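Local coordinates for NTF2 fold protein loop-helix-loop design NT-9 (Synthetic construct, PDB 6W90) that adopts a computationally designed NTF2-like fold with a loop-helix-loop element and, in this crystal, holds a two-tailed phospholipid in its pocket, at residues R18-Y21 with Q26-K29. Sequence-based numbering, arbitrary orientation. Where two conformers were deposited one is given.
Sequences RLLY and QFKK. With 3PE (1,2-Distearoyl-sn-glycerophosphoethanolamine), chain B.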
loop_
_atom_site.group_PDB
_atom_site.type_symbol
_atom_site.label_atom_id
_atom_site.label_comp_id
_atom_site.label_asym_id
_atom_site.label_seq_id
_atom_site.Cartn_x
_atom_site.Cartn_y
_atom_site.Cartn_z
ATOM N N ARG A 18 2.681 -10.966 -2.423
ATOM C CA ARG A 18 2.871 -12.381 -2.135
ATOM C C ARG A 18 3.168 -12.599 -0.666
ATOM O O ARG A 18 2.649 -13.529 -0.050
ATOM C CB ARG A 18 4.003 -12.952 -2.968
ATOM C CG ARG A 18 4.138 -14.468 -2.770
ATOM C CD ARG A 18 5.247 -15.053 -3.706
ATOM N NE ARG A 18 6.528 -14.828 -3.056
ATOM C CZ ARG A 18 7.032 -15.631 -2.123
ATOM N NH1 ARG A 18 6.399 -16.758 -1.796
ATOM N NH2 ARG A 18 8.171 -15.314 -1.521
ATOM N N LEU A 19 4.004 -11.752 -0.082
ATOM C CA LEU A 19 4.326 -11.900 1.332
ATOM C C LEU A 19 3.092 -11.728 2.196
ATOM O O LEU A 19 2.927 -12.393 3.226
ATOM C CB LEU A 19 5.364 -10.870 1.750
ATOM C CG LEU A 19 6.740 -11.182 1.201
ATOM C CD1 LEU A 19 7.683 -10.028 1.601
ATOM C CD2 LEU A 19 7.319 -12.498 1.662
ATOM N N LEU A 20 2.251 -10.785 1.824
ATOM C CA LEU A 20 1.036 -10.540 2.573
ATOM C C LEU A 20 0.209 -11.810 2.685
ATOM O O LEU A 20 -0.360 -12.089 3.749
ATOM C CB LEU A 20 0.274 -9.413 1.892
ATOM C CG LEU A 20 -0.981 -8.901 2.586
ATOM C CD1 LEU A 20 -0.637 -8.286 3.890
ATOM C CD2 LEU A 20 -1.648 -7.910 1.637
ATOM N N TYR A 21 0.189 -12.630 1.634
ATOM C CA TYR A 21 -0.617 -13.849 1.633
ATOM C C TYR A 21 0.119 -15.043 2.197
ATOM O O TYR A 21 -0.510 -15.946 2.759
ATOM C CB TYR A 21 -1.104 -14.145 0.192
ATOM C CG TYR A 21 -2.255 -13.250 -0.111
ATOM C CD1 TYR A 21 -3.503 -13.494 0.475
ATOM C CD2 TYR A 21 -2.131 -12.176 -0.955
ATOM C CE1 TYR A 21 -4.542 -12.664 0.229
ATOM C CE2 TYR A 21 -3.159 -11.338 -1.168
ATOM C CZ TYR A 21 -4.374 -11.601 -0.585
ATOM O OH TYR A 21 -5.426 -10.762 -0.813
ATOM N N GLN A 26 6.576 -11.578 7.859
ATOM C CA GLN A 26 7.663 -11.070 7.023
ATOM C C GLN A 26 7.214 -9.865 6.196
ATOM O O GLN A 26 8.005 -8.952 5.925
ATOM C CB GLN A 26 8.158 -12.185 6.095
ATOM C CG GLN A 26 9.417 -11.862 5.311
ATOM C CD GLN A 26 9.923 -13.056 4.492
ATOM O OE1 GLN A 26 9.670 -14.219 4.828
ATOM N NE2 GLN A 26 10.632 -12.764 3.406
ATOM N N PHE A 27 5.965 -9.874 5.738
ATOM C CA PHE A 27 5.406 -8.697 5.087
ATOM C C PHE A 27 5.595 -7.476 5.979
ATOM O O PHE A 27 6.076 -6.430 5.535
ATOM C CB PHE A 27 3.911 -8.930 4.756
ATOM C CG PHE A 27 3.190 -7.680 4.345
ATOM C CD1 PHE A 27 3.276 -7.233 3.042
ATOM C CD2 PHE A 27 2.439 -6.960 5.254
ATOM C CE1 PHE A 27 2.637 -6.075 2.638
ATOM C CE2 PHE A 27 1.824 -5.759 4.880
ATOM C CZ PHE A 27 1.907 -5.325 3.564
ATOM N N LYS A 28 5.216 -7.595 7.245
ATOM C CA LYS A 28 5.269 -6.433 8.123
ATOM C C LYS A 28 6.704 -6.011 8.402
ATOM O O LYS A 28 7.012 -4.816 8.419
ATOM C CB LYS A 28 4.531 -6.739 9.423
ATOM C CG LYS A 28 4.653 -5.679 10.489
ATOM C CD LYS A 28 3.605 -5.922 11.537
ATOM C CE LYS A 28 3.819 -5.072 12.739
ATOM N NZ LYS A 28 2.655 -5.258 13.655
ATOM N N LYS A 29 7.592 -6.975 8.643
ATOM C CA LYS A 29 8.981 -6.646 8.920
ATOM C C LYS A 29 9.616 -6.018 7.694
ATOM O O LYS A 29 10.245 -4.956 7.767
ATOM C CB LYS A 29 9.710 -7.911 9.369
ATOM C CG LYS A 29 11.131 -7.701 9.851
ATOM C CD LYS A 29 11.791 -9.020 10.291
ATOM C CE LYS A 29 13.301 -8.857 10.494
ATOM N NZ LYS A 29 13.986 -8.451 9.222
HETATM P P 3PE B . -13.177 1.272 -4.532
HETATM N N 3PE B . -11.974 5.456 -5.002
HETATM O O11 3PE B . -11.954 0.811 -3.529
HETATM O O12 3PE B . -13.091 0.509 -5.827
HETATM O O13 3PE B . -12.947 2.869 -4.928
HETATM O O14 3PE B . -14.552 1.167 -3.874
HETATM C C11 3PE B . -11.920 3.207 -5.826
HETATM C C12 3PE B . -12.048 4.673 -6.220
HETATM C C1 3PE B . -11.924 1.384 -2.250
HETATM C C2 3PE B . -10.858 0.715 -1.369
HETATM C C3 3PE B . -9.626 0.523 -2.258
HETATM O O31 3PE B . -8.487 0.244 -1.501
HETATM O O32 3PE B . -9.428 -1.728 -0.997
HETATM C C31 3PE B . -8.529 -0.983 -0.829
HETATM C C32 3PE B . -7.399 -1.342 0.129
HETATM C C33 3PE B . -7.345 -2.830 0.471
HETATM C C34 3PE B . -5.866 -3.168 0.651
HETATM C C35 3PE B . -5.656 -4.477 1.402
HETATM C C36 3PE B . -5.014 -5.495 0.453
HETATM C C37 3PE B . -3.510 -5.248 0.269
HETATM C C38 3PE B . -3.195 -4.206 -0.812
HETATM C C39 3PE B . -1.875 -4.507 -1.538
HETATM C C3A 3PE B . -0.654 -4.306 -0.631
HETATM C C3B 3PE B . 0.654 -4.255 -1.429
HETATM C C3C 3PE B . 1.139 -2.809 -1.559
HETATM C C3D 3PE B . 2.580 -2.742 -2.067
HETATM C C3E 3PE B . 2.935 -1.283 -2.373
HETATM C C3F 3PE B . 4.162 -1.201 -3.290
HETATM C C3G 3PE B . 4.468 0.257 -3.656
HETATM C C3H 3PE B . 5.193 0.414 -5.002
HETATM C C3I 3PE B . 6.691 0.109 -4.924
HETATM O O21 3PE B . -10.580 1.558 -0.287
HETATM O O22 3PE B . -11.246 0.052 1.280
HETATM C C21 3PE B . -10.873 1.159 1.038
HETATM C C22 3PE B . -10.701 2.201 2.162
HETATM C C23 3PE B . -9.541 1.878 3.117
HETATM C C24 3PE B . -8.164 2.148 2.500
HETATM C C25 3PE B . -7.014 1.673 3.405
HETATM C C26 3PE B . -5.773 1.505 2.525
HETATM C C27 3PE B . -4.596 0.853 3.253
HETATM C C28 3PE B . -3.423 0.619 2.288
HETATM C C29 3PE B . -2.506 1.835 2.052
HETATM C C2A 3PE B . -1.202 1.433 1.335
HETATM C C2B 3PE B . -0.002 1.298 2.273
HETATM C C2C 3PE B . 1.122 0.487 1.619
HETATM C C2D 3PE B . 1.890 -0.258 2.710
HETATM C C2E 3PE B . 3.149 -0.933 2.182
HETATM C C2F 3PE B . 2.828 -2.310 1.609
#
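The backbone N-H of Gln26, whose side chain crosses the end of Leu19, is hydrogen-bonded to OD1 of Asp23, which lies between helices 6-22 and 24-35. That bond ties the first turn of the second helix to the corner, but no hydrogen bond joins 18-21 to 26-29; what links them is apolar, and it illustrates how a designed corner can be built around one aromatic ring. The backbones come close, with the CA atoms of Leu19 and Phe27 5.1 Å apart. Here CB of Leu19 meets CB of Phe27 at 3.9 Å and also reaches the edge of the ring, near its plane. Leu20 uses a face instead: its CD1 sits 3.6 Å from the centroid of the Phe27 ring, only 13° off the normal, a CH-pi contact over the centre. In both residues CG is anti to the backbone N (chi1 -175° in Leu20, 168° in Phe27), and the two side chains run side by side in the same direction, into the lipid pocket. There each touches a different acyl chain of the bound phospholipid: CD2 of Leu20 lies 3.5 Å from C37, while CZ of Phe27 lies 3.7 Å from C2F, which approaches the ring obliquely. Leu58 and Met61 of helix 54-64 also pack on Phe27, and Lys28 beside it forms a salt bridge with Asp59 of that helix. An alanine at Phe27 would leave Leu20 CD1 without its ring face and is likely to open a gap beside the C2F chain. Dispersion and CH-pi contacts thus serve both the helix corner and the hydrocarbon wall of the pocket.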